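PDB 3PEB: dipeptidase from Streptococcus thermophilus, which probably hydrolyses peptides as a manganese-dependent M24B-family enzyme, represented here by its N-terminal creatinase/prolidase domain. Local coordinates for residues D105-N108 / V109-Q113; E124-T127 / P128-K132. All blocks are in the same frame, centred on the assembly; numbering follows the deposited sequence. Where two conformers were deposited one is given.

Contact 1: D105-N108 / V109-Q113; sequences DNLN and VTKFQ. With EDO (1,2-ethanediol), chain E.
With chi1 at 67°, Asn108 sets its CG between its own backbone N and carbonyl carbon, while Lys111, three residues on, turns CG beside its backbone N. These torsions bring the amide of Asn108 over the first turn of helix 109-118 and the root of the lysine chain up against it. Asn108 is the N-cap of that helix: its OD1 accepts from Lys111 N at 2.9 Å, with an N-H...O angle of 161°, the donor tilted 23° from the plane of the amide. The same residue also supplies the first main-chain bond of the helix, Phe112 N to Asn108 O at 3.0 Å, so side chain and carbonyl together satisfy two successive N-H groups of the opening turn. OD1 is wedged against the lysine as well, with Lys111 CG 3.2 Å away, and the two side chains cross at about a right angle. This surface turn lies in the creatinase/prolidase N-terminal domain, where the loop after strand 96-102 enters the helix.

Leu107, just before the cap, spreads its two methyls over neighbouring parts of the turn. CD2 packs on Lys111 CB at 3.8 Å, and CD1 approaches Phe112 CD1 at 4.1 Å, reaching the ring obliquely. The Phe112 ring also meets Phe123 edge-to-face. A bound 1,2-ethanediol, probably from the crystallisation liquor, donates a hydrogen bond from its O1 to Asn106 O. Asn106 OD1 is hydrogen-bonded to Ser25 OG and also takes part in a water bridge. Beyond CG the lysine runs extended and carries NZ away from the cap, where one water accepts from Lys111 NZ at 2.8 Å and donates to Asn106 OD1 at 2.7 Å.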
loop_
_atom_site.group_PDB
_atom_site.type_symbol
_atom_site.label_atom_id
_atom_site.label_comp_id
_atom_site.label_asym_id
_atom_site.label_seq_id
_atom_site.Cartn_x
_atom_site.Cartn_y
_atom_site.Cartn_z
ATOM N N ASP A 105 5.651 7.039 -10.117
ATOM C CA ASP A 105 4.924 7.984 -10.950
ATOM C C ASP A 105 3.725 8.571 -10.202
ATOM O O ASP A 105 3.223 9.622 -10.584
ATOM C CB ASP A 105 4.455 7.348 -12.281
ATOM C CG ASP A 105 5.558 7.219 -13.325
ATOM O OD1 ASP A 105 6.771 7.392 -13.043
ATOM O OD2 ASP A 105 5.192 6.908 -14.483
ATOM N N ASN A 106 3.279 7.942 -9.124
ATOM C CA ASN A 106 2.102 8.383 -8.402
ATOM C C ASN A 106 2.435 9.144 -7.113
ATOM O O ASN A 106 1.815 10.158 -6.824
ATOM C CB ASN A 106 1.173 7.210 -8.039
ATOM C CG ASN A 106 -0.010 7.646 -7.174
ATOM O OD1 ASN A 106 -0.034 7.417 -5.964
ATOM N ND2 ASN A 106 -0.983 8.337 -7.801
ATOM N N LEU A 107 3.359 8.618 -6.325
ATOM C CA LEU A 107 3.738 9.224 -5.056
ATOM C C LEU A 107 4.367 10.579 -5.264
ATOM O O LEU A 107 5.269 10.727 -6.076
ATOM C CB LEU A 107 4.786 8.414 -4.314
ATOM C CG LEU A 107 4.444 7.202 -3.535
ATOM C CD1 LEU A 107 5.782 6.651 -2.964
ATOM C CD2 LEU A 107 3.360 7.437 -2.433
ATOM N N ASN A 108 3.876 11.571 -4.553
ATOM C CA ASN A 108 4.581 12.839 -4.482
ATOM C C ASN A 108 5.697 12.770 -3.460
ATOM O O ASN A 108 5.784 11.812 -2.715
ATOM C CB ASN A 108 3.630 14.026 -4.337
ATOM C CG ASN A 108 2.900 14.052 -3.005
ATOM O OD1 ASN A 108 3.224 13.304 -2.108
ATOM N ND2 ASN A 108 1.874 14.896 -2.915
ATOM N N VAL A 109 6.562 13.770 -3.446
ATOM C CA VAL A 109 7.727 13.760 -2.567
ATOM C C VAL A 109 7.280 13.839 -1.087
ATOM O O VAL A 109 7.870 13.180 -0.231
ATOM C CB VAL A 109 8.708 14.868 -2.942
ATOM C CG1 VAL A 109 9.809 15.038 -1.862
ATOM C CG2 VAL A 109 9.334 14.574 -4.339
ATOM N N THR A 110 6.205 14.567 -0.824
ATOM C CA THR A 110 5.659 14.676 0.542
ATOM C C THR A 110 5.285 13.287 1.093
ATOM O O THR A 110 5.675 12.931 2.192
ATOM C CB THR A 110 4.436 15.611 0.541
ATOM O OG1 THR A 110 4.851 16.886 0.047
ATOM C CG2 THR A 110 3.823 15.756 1.956
ATOM N N LYS A 111 4.574 12.479 0.307
ATOM C CA LYS A 111 4.182 11.155 0.746
ATOM C C LYS A 111 5.380 10.217 0.830
ATOM O O LYS A 111 5.481 9.382 1.728
ATOM C CB LYS A 111 3.122 10.559 -0.205
ATOM C CG LYS A 111 1.747 11.243 -0.126
ATOM C CD LYS A 111 0.746 10.501 -1.032
ATOM C CE LYS A 111 -0.616 11.215 -1.053
ATOM N NZ LYS A 111 -1.603 10.283 -1.707
ATOM N N PHE A 112 6.289 10.335 -0.121
ATOM C CA PHE A 112 7.497 9.536 -0.093
ATOM C C PHE A 112 8.298 9.811 1.201
ATOM O O PHE A 112 8.777 8.846 1.868
ATOM C CB PHE A 112 8.312 9.820 -1.353
ATOM C CG PHE A 112 9.566 9.011 -1.474
ATOM C CD1 PHE A 112 9.508 7.635 -1.549
ATOM C CD2 PHE A 112 10.799 9.621 -1.538
ATOM C CE1 PHE A 112 10.677 6.874 -1.679
ATOM C CE2 PHE A 112 11.968 8.865 -1.662
ATOM C CZ PHE A 112 11.893 7.484 -1.731
ATOM N N GLN A 113 8.456 11.088 1.547
ATOM C CA GLN A 113 9.138 11.476 2.793
ATOM C C GLN A 113 8.401 10.925 4.032
ATOM O O GLN A 113 9.036 10.386 4.939
ATOM C CB GLN A 113 9.385 13.000 2.861
ATOM C CG GLN A 113 10.444 13.400 1.849
ATOM C CD GLN A 113 11.046 14.772 2.071
ATOM O OE1 GLN A 113 12.176 15.027 1.619
ATOM N NE2 GLN A 113 10.322 15.657 2.758
HETATM C C1 EDO E . 2.140 12.903 -8.486
HETATM O O1 EDO E . 0.933 12.141 -8.580
HETATM C C2 EDO E . 1.974 14.066 -7.519
HETATM O O2 EDO E . 1.476 15.226 -8.193
HETATM O O HOH W 1 -0.472 9.260 -4.031
#

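Contact 2: E124-T127 / P128-K132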
loop_
_atom_site.group_PDB
_atom_site.type_symbol
_atom_site.label_atom_id
_atom_site.label_comp_id
_atom_site.label_asym_id
_atom_site.label_seq_id
_atom_site.Cartn_x
_atom_site.Cartn_y
_atom_site.Cartn_z
ATOM N N GLU A 124 12.295 1.031 -4.454
ATOM C CA GLU A 124 12.419 0.760 -5.879
ATOM C C GLU A 124 11.075 1.001 -6.530
ATOM O O GLU A 124 10.056 1.011 -5.853
ATOM C CB GLU A 124 12.843 -0.684 -6.140
ATOM C CG GLU A 124 14.244 -1.059 -5.621
ATOM C CD GLU A 124 15.386 -0.397 -6.377
ATOM O OE1 GLU A 124 15.155 0.183 -7.468
ATOM O OE2 GLU A 124 16.532 -0.461 -5.868
ATOM N N ASN A 125 11.085 1.198 -7.847
ATOM C CA ASN A 125 9.904 1.639 -8.596
ATOM C C ASN A 125 9.024 0.467 -9.103
ATOM O O ASN A 125 9.472 -0.346 -9.882
ATOM C CB ASN A 125 10.348 2.457 -9.797
ATOM C CG ASN A 125 9.221 3.198 -10.461
ATOM O OD1 ASN A 125 8.090 3.235 -9.960
ATOM N ND2 ASN A 125 9.546 3.869 -11.586
ATOM N N LEU A 126 7.784 0.438 -8.638
ATOM C CA LEU A 126 6.753 -0.542 -9.007
ATOM C C LEU A 126 5.972 -0.151 -10.243
ATOM O O LEU A 126 5.272 -0.989 -10.825
ATOM C CB LEU A 126 5.752 -0.676 -7.863
ATOM C CG LEU A 126 4.748 -1.846 -7.899
ATOM C CD1 LEU A 126 5.483 -3.201 -7.862
ATOM C CD2 LEU A 126 3.796 -1.687 -6.718
ATOM N N THR A 127 6.060 1.115 -10.664
ATOM C CA THR A 127 5.182 1.599 -11.715
ATOM C C THR A 127 5.310 0.815 -13.030
ATOM O O THR A 127 4.295 0.496 -13.665
ATOM C CB THR A 127 5.342 3.151 -11.933
ATOM O OG1 THR A 127 4.739 3.854 -10.836
ATOM C CG2 THR A 127 4.637 3.567 -13.236
ATOM N N PRO A 128 6.543 0.497 -13.460
ATOM C CA PRO A 128 6.676 -0.268 -14.699
ATOM C C PRO A 128 5.957 -1.634 -14.651
ATOM O O PRO A 128 5.264 -2.006 -15.605
ATOM C CB PRO A 128 8.189 -0.433 -14.842
ATOM C CG PRO A 128 8.753 0.812 -14.188
ATOM C CD PRO A 128 7.850 0.994 -12.982
ATOM N N PHE A 129 6.065 -2.330 -13.524
ATOM C CA PHE A 129 5.359 -3.585 -13.371
ATOM C C PHE A 129 3.838 -3.408 -13.424
ATOM O O PHE A 129 3.139 -4.210 -14.094
ATOM C CB PHE A 129 5.778 -4.316 -12.118
ATOM C CG PHE A 129 5.151 -5.685 -12.011
ATOM C CD1 PHE A 129 5.475 -6.664 -12.934
ATOM C CD2 PHE A 129 4.197 -5.968 -11.043
ATOM C CE1 PHE A 129 4.878 -7.937 -12.879
ATOM C CE2 PHE A 129 3.602 -7.250 -10.987
ATOM C CZ PHE A 129 3.947 -8.207 -11.902
ATOM N N ILE A 130 3.317 -2.354 -12.784
ATOM C CA ILE A 130 1.880 -2.112 -12.827
ATOM C C ILE A 130 1.416 -1.922 -14.283
ATOM O O ILE A 130 0.413 -2.512 -14.688
ATOM C CB ILE A 130 1.430 -0.939 -11.928
ATOM C CG1 ILE A 130 1.740 -1.215 -10.443
ATOM C CG2 ILE A 130 -0.064 -0.623 -12.130
ATOM C CD1 ILE A 130 1.249 -2.530 -9.894
ATOM N N HIS A 131 2.148 -1.127 -15.071
ATOM C CA HIS A 131 1.805 -0.955 -16.488
ATOM C C HIS A 131 1.857 -2.290 -17.246
ATOM O O HIS A 131 0.971 -2.588 -18.050
ATOM C CB HIS A 131 2.718 0.084 -17.151
ATOM C CG HIS A 131 2.482 1.488 -16.683
ATOM N ND1 HIS A 131 1.225 1.984 -16.409
ATOM C CD2 HIS A 131 3.343 2.513 -16.473
ATOM C CE1 HIS A 131 1.325 3.245 -16.021
ATOM N NE2 HIS A 131 2.600 3.592 -16.061
ATOM N N LYS A 132 2.880 -3.096 -16.974
ATOM C CA LYS A 132 3.039 -4.410 -17.604
ATOM C C LYS A 132 1.820 -5.306 -17.317
ATOM O O LYS A 132 1.311 -5.979 -18.217
ATOM C CB LYS A 132 4.304 -5.081 -17.080
ATOM C CG LYS A 132 4.852 -6.222 -17.903
ATOM C CD LYS A 132 6.212 -6.690 -17.337
ATOM C CE LYS A 132 7.088 -7.377 -18.400
ATOM N NZ LYS A 132 6.579 -8.735 -18.752
HETATM O O HOH W 2 8.353 -2.113 -11.677
#
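Pro128 sets its ring carbon CD against the side-chain amide of Asn125, with ND2 3.6 Å from CD and the two groups crossing at about a right angle. Asn125 OD1 accepts from Thr127 N at 3.0 Å, the donor standing above the carbonyl plane and 60° out of it. OD1 also takes a hydrogen bond from Phe104 N, so two main-chain amides share it. This is an Asx turn, whose capping bond leads from the end of strand 122-125, outermost in the mixed sheet, into helix 127-133. The helix opens with Ile130 N to Leu126 O at 3.1 Å and His131 N to Thr127 O at 3.0 Å. On its buried side Leu126 CG rests on Ile130 CG1 at 4.0 Å, the two side chains crossing at a slant, and helix 6-16 packs over both through Phe13 and Ile10. Thr127 and His131 lie side by side, the threonine methyl CG2, anti to its backbone N, pointing at the imidazole; this touch is tentative, because the histidine was modelled in two conformers. A water accepts from Phe129 N at 2.9 Å and donates to Asn125 O.

How the contacts relate
Contacts 1 and 2 follow in series along the chain, their centres about 15 Å apart, with the rest of helix 109-118 and the start of strand 122-125 between them. Each is an entry into a helix guided by an asparagine amide, but contact 1 sits on the surface and contact 2 is partly buried beside the sheet. They meet where Thr127 OG1 of contact 2 lies 3.4 Å from Asp105 N of contact 1. The side chain of Phe112 lies about 8 Å from a bound sodium ion, whose site includes Gln116 and Phe119 further along the chain. As the chain is only the N-terminal domain, neither contact can be placed against the metallopeptidase centre.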